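Local atomic coordinates of ethylbenzene dehydrogenase alpha-subunit (Aromatoleum aromaticum, PDB entry 2IVF), a protein that belongs to the molybdopterin oxidoreductase family and holds a molybdenum atom, two molybdopterin guanine dinucleotides and an iron-sulfur cluster. Residues Y793-H798 / K803-H808. Numbering follows the deposited sequence.
Sequences YPMRWH and KVFPTH
H798 and F805 stack face to face, with ring centroids 3.9 Å apart and planes at 13°. F805 CE2 lies over the middle of the imidazole, and H798 CG comes within 3.5 Å of F805 CZ. The same imidazole is held at its edge. H798 ND1 donates to the backbone O of K803 at 2.7 Å, nearly straight at 170°. K803 O sits in the ring plane, although ND1 stands above the carbonyl plane of K803. Bond and stack together fix the rotation of the ring, and H798 NE2 has its own hydrogen bond, to K234 NZ. M795 adds to this tight, buried part. Its chain bends at chi3 and brings CE to the edge of the F805 ring, 3.5 Å from CE2. M795 is also the N-cap residue of helix 796-800. Only four residues separate the two segments: the short helix ends, and the chain after it folds back against the helix's first turn. The backbone N of K803 closes this return by a 2.9 Å hydrogen bond to W797 O. No other chain of the assembly touches either segment. The packing is looser at W797 and K803, which are both partly exposed. The two side chains run side by side in the same direction. K803 has CG anti to its N (chi1 -165°) and an extended chain, which carries NZ to 3.6 Å from W797 CE3, at an oblique approach to the indole. The polar ends look to other partners: K803 NZ forms a salt bridge with D526 OD1, and W797 NE1 hydrogen-bonds to E785 OE1.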
loop_
_atom_site.group_PDB
_atom_site.type_symbol
_atom_site.label_atom_id
_atom_site.label_comp_id
_atom_site.label_asym_id
_atom_site.label_seq_id
_atom_site.Cartn_x
_atom_site.Cartn_y
_atom_site.Cartn_z
ATOM N N TYR A 793 -20.838 -13.217 8.775
ATOM C CA TYR A 793 -20.740 -12.473 10.045
ATOM C C TYR A 793 -20.682 -13.524 11.154
ATOM O O TYR A 793 -21.174 -14.642 10.987
ATOM C CB TYR A 793 -21.933 -11.510 10.274
ATOM C CG TYR A 793 -23.249 -12.196 10.462
ATOM C CD1 TYR A 793 -24.056 -12.491 9.369
ATOM C CD2 TYR A 793 -23.725 -12.534 11.721
ATOM C CE1 TYR A 793 -25.278 -13.095 9.533
ATOM C CE2 TYR A 793 -24.912 -13.186 11.886
ATOM C CZ TYR A 793 -25.696 -13.442 10.800
ATOM O OH TYR A 793 -26.876 -14.061 10.957
ATOM N N PRO A 794 -20.047 -13.178 12.269
ATOM C CA PRO A 794 -19.858 -14.181 13.328
ATOM C C PRO A 794 -20.876 -14.156 14.435
ATOM O O PRO A 794 -21.676 -13.233 14.540
ATOM C CB PRO A 794 -18.497 -13.777 13.907
ATOM C CG PRO A 794 -18.594 -12.291 13.930
ATOM C CD PRO A 794 -19.399 -11.906 12.633
ATOM N N MET A 795 -20.822 -15.202 15.256
ATOM C CA MET A 795 -21.472 -15.290 16.556
ATOM C C MET A 795 -22.950 -15.593 16.516
ATOM O O MET A 795 -23.613 -15.594 17.571
ATOM C CB MET A 795 -21.181 -14.062 17.408
ATOM C CG MET A 795 -19.689 -13.760 17.530
ATOM S SD MET A 795 -19.362 -12.387 18.634
ATOM C CE MET A 795 -19.720 -13.149 20.208
ATOM N N ARG A 796 -23.467 -15.913 15.321
ATOM C CA ARG A 796 -24.879 -16.247 15.167
ATOM C C ARG A 796 -25.321 -17.381 16.105
ATOM O O ARG A 796 -26.416 -17.367 16.582
ATOM C CB ARG A 796 -25.175 -16.660 13.741
ATOM C CG ARG A 796 -26.649 -16.578 13.397
ATOM C CD ARG A 796 -26.980 -17.180 12.040
ATOM N NE ARG A 796 -26.644 -18.593 11.990
ATOM C CZ ARG A 796 -27.377 -19.582 12.485
ATOM N NH1 ARG A 796 -28.542 -19.364 13.100
ATOM N NH2 ARG A 796 -26.945 -20.820 12.329
ATOM N N TRP A 797 -24.484 -18.393 16.299
ATOM C CA TRP A 797 -24.869 -19.529 17.167
ATOM C C TRP A 797 -25.098 -19.082 18.613
ATOM O O TRP A 797 -25.976 -19.608 19.338
ATOM C CB TRP A 797 -23.800 -20.619 17.126
ATOM C CG TRP A 797 -23.578 -21.213 15.789
ATOM C CD1 TRP A 797 -24.453 -21.228 14.741
ATOM C CD2 TRP A 797 -22.433 -21.950 15.364
ATOM N NE1 TRP A 797 -23.899 -21.870 13.666
ATOM C CE2 TRP A 797 -22.661 -22.333 14.012
ATOM C CE3 TRP A 797 -21.244 -22.341 15.989
ATOM C CZ2 TRP A 797 -21.749 -23.088 13.283
ATOM C CZ3 TRP A 797 -20.319 -23.080 15.250
ATOM C CH2 TRP A 797 -20.566 -23.412 13.901
ATOM N N HIS A 798 -24.281 -18.146 19.064
ATOM C CA HIS A 798 -24.474 -17.594 20.390
ATOM C C HIS A 798 -25.809 -16.878 20.499
ATOM O O HIS A 798 -26.547 -17.086 21.468
ATOM C CB HIS A 798 -23.311 -16.698 20.811
ATOM C CG HIS A 798 -21.982 -17.389 20.723
ATOM N ND1 HIS A 798 -21.696 -18.524 21.442
ATOM C CD2 HIS A 798 -20.885 -17.128 19.973
ATOM C CE1 HIS A 798 -20.464 -18.923 21.157
ATOM N NE2 HIS A 798 -19.950 -18.090 20.265
ATOM N N LYS A 803 -25.996 -20.650 22.071
ATOM C CA LYS A 803 -24.805 -21.439 22.336
ATOM C C LYS A 803 -23.878 -20.715 23.333
ATOM O O LYS A 803 -23.555 -19.521 23.179
ATOM C CB LYS A 803 -24.062 -21.769 21.037
ATOM C CG LYS A 803 -23.040 -22.876 21.182
ATOM C CD LYS A 803 -22.190 -23.084 19.906
ATOM C CE LYS A 803 -21.213 -24.248 20.033
ATOM N NZ LYS A 803 -20.635 -24.668 18.707
ATOM N N VAL A 804 -23.438 -21.468 24.327
ATOM C CA VAL A 804 -22.530 -20.970 25.359
ATOM C C VAL A 804 -21.184 -20.561 24.766
ATOM O O VAL A 804 -20.802 -20.993 23.657
ATOM C CB VAL A 804 -22.332 -22.011 26.527
ATOM C CG1 VAL A 804 -23.661 -22.237 27.293
ATOM C CG2 VAL A 804 -21.778 -23.359 26.036
ATOM N N PHE A 805 -20.464 -19.730 25.516
ATOM C CA PHE A 805 -19.155 -19.278 25.125
ATOM C C PHE A 805 -18.126 -20.095 25.860
ATOM O O PHE A 805 -18.377 -20.526 26.992
ATOM C CB PHE A 805 -18.957 -17.820 25.524
ATOM C CG PHE A 805 -19.729 -16.867 24.715
ATOM C CD1 PHE A 805 -21.061 -16.606 25.003
ATOM C CD2 PHE A 805 -19.127 -16.229 23.662
ATOM C CE1 PHE A 805 -21.772 -15.672 24.247
ATOM C CE2 PHE A 805 -19.818 -15.326 22.893
ATOM C CZ PHE A 805 -21.139 -15.042 23.193
ATOM N N PRO A 806 -16.959 -20.326 25.221
ATOM C CA PRO A 806 -15.939 -21.100 25.917
ATOM C C PRO A 806 -15.145 -20.269 26.948
ATOM O O PRO A 806 -13.926 -20.046 26.798
ATOM C CB PRO A 806 -15.084 -21.611 24.771
ATOM C CG PRO A 806 -15.104 -20.455 23.789
ATOM C CD PRO A 806 -16.531 -19.965 23.844
ATOM N N THR A 807 -15.845 -19.831 27.991
ATOM C CA THR A 807 -15.280 -18.969 29.019
ATOM C C THR A 807 -15.593 -19.573 30.408
ATOM O O THR A 807 -16.455 -20.427 30.534
ATOM C CB THR A 807 -15.884 -17.539 28.998
ATOM O OG1 THR A 807 -17.301 -17.588 29.193
ATOM C CG2 THR A 807 -15.570 -16.776 27.753
ATOM N N HIS A 808 -14.857 -19.119 31.421
ATOM C CA HIS A 808 -15.133 -19.393 32.831
ATOM C C HIS A 808 -16.638 -19.399 33.185
ATOM O O HIS A 808 -17.146 -20.370 33.786
ATOM C CB HIS A 808 -14.418 -18.340 33.663
ATOM C CG HIS A 808 -14.346 -18.652 35.124
ATOM N ND1 HIS A 808 -13.647 -19.733 35.623
ATOM C CD2 HIS A 808 -14.864 -18.007 36.203
ATOM C CE1 HIS A 808 -13.747 -19.748 36.943
ATOM N NE2 HIS A 808 -14.471 -18.704 37.321
#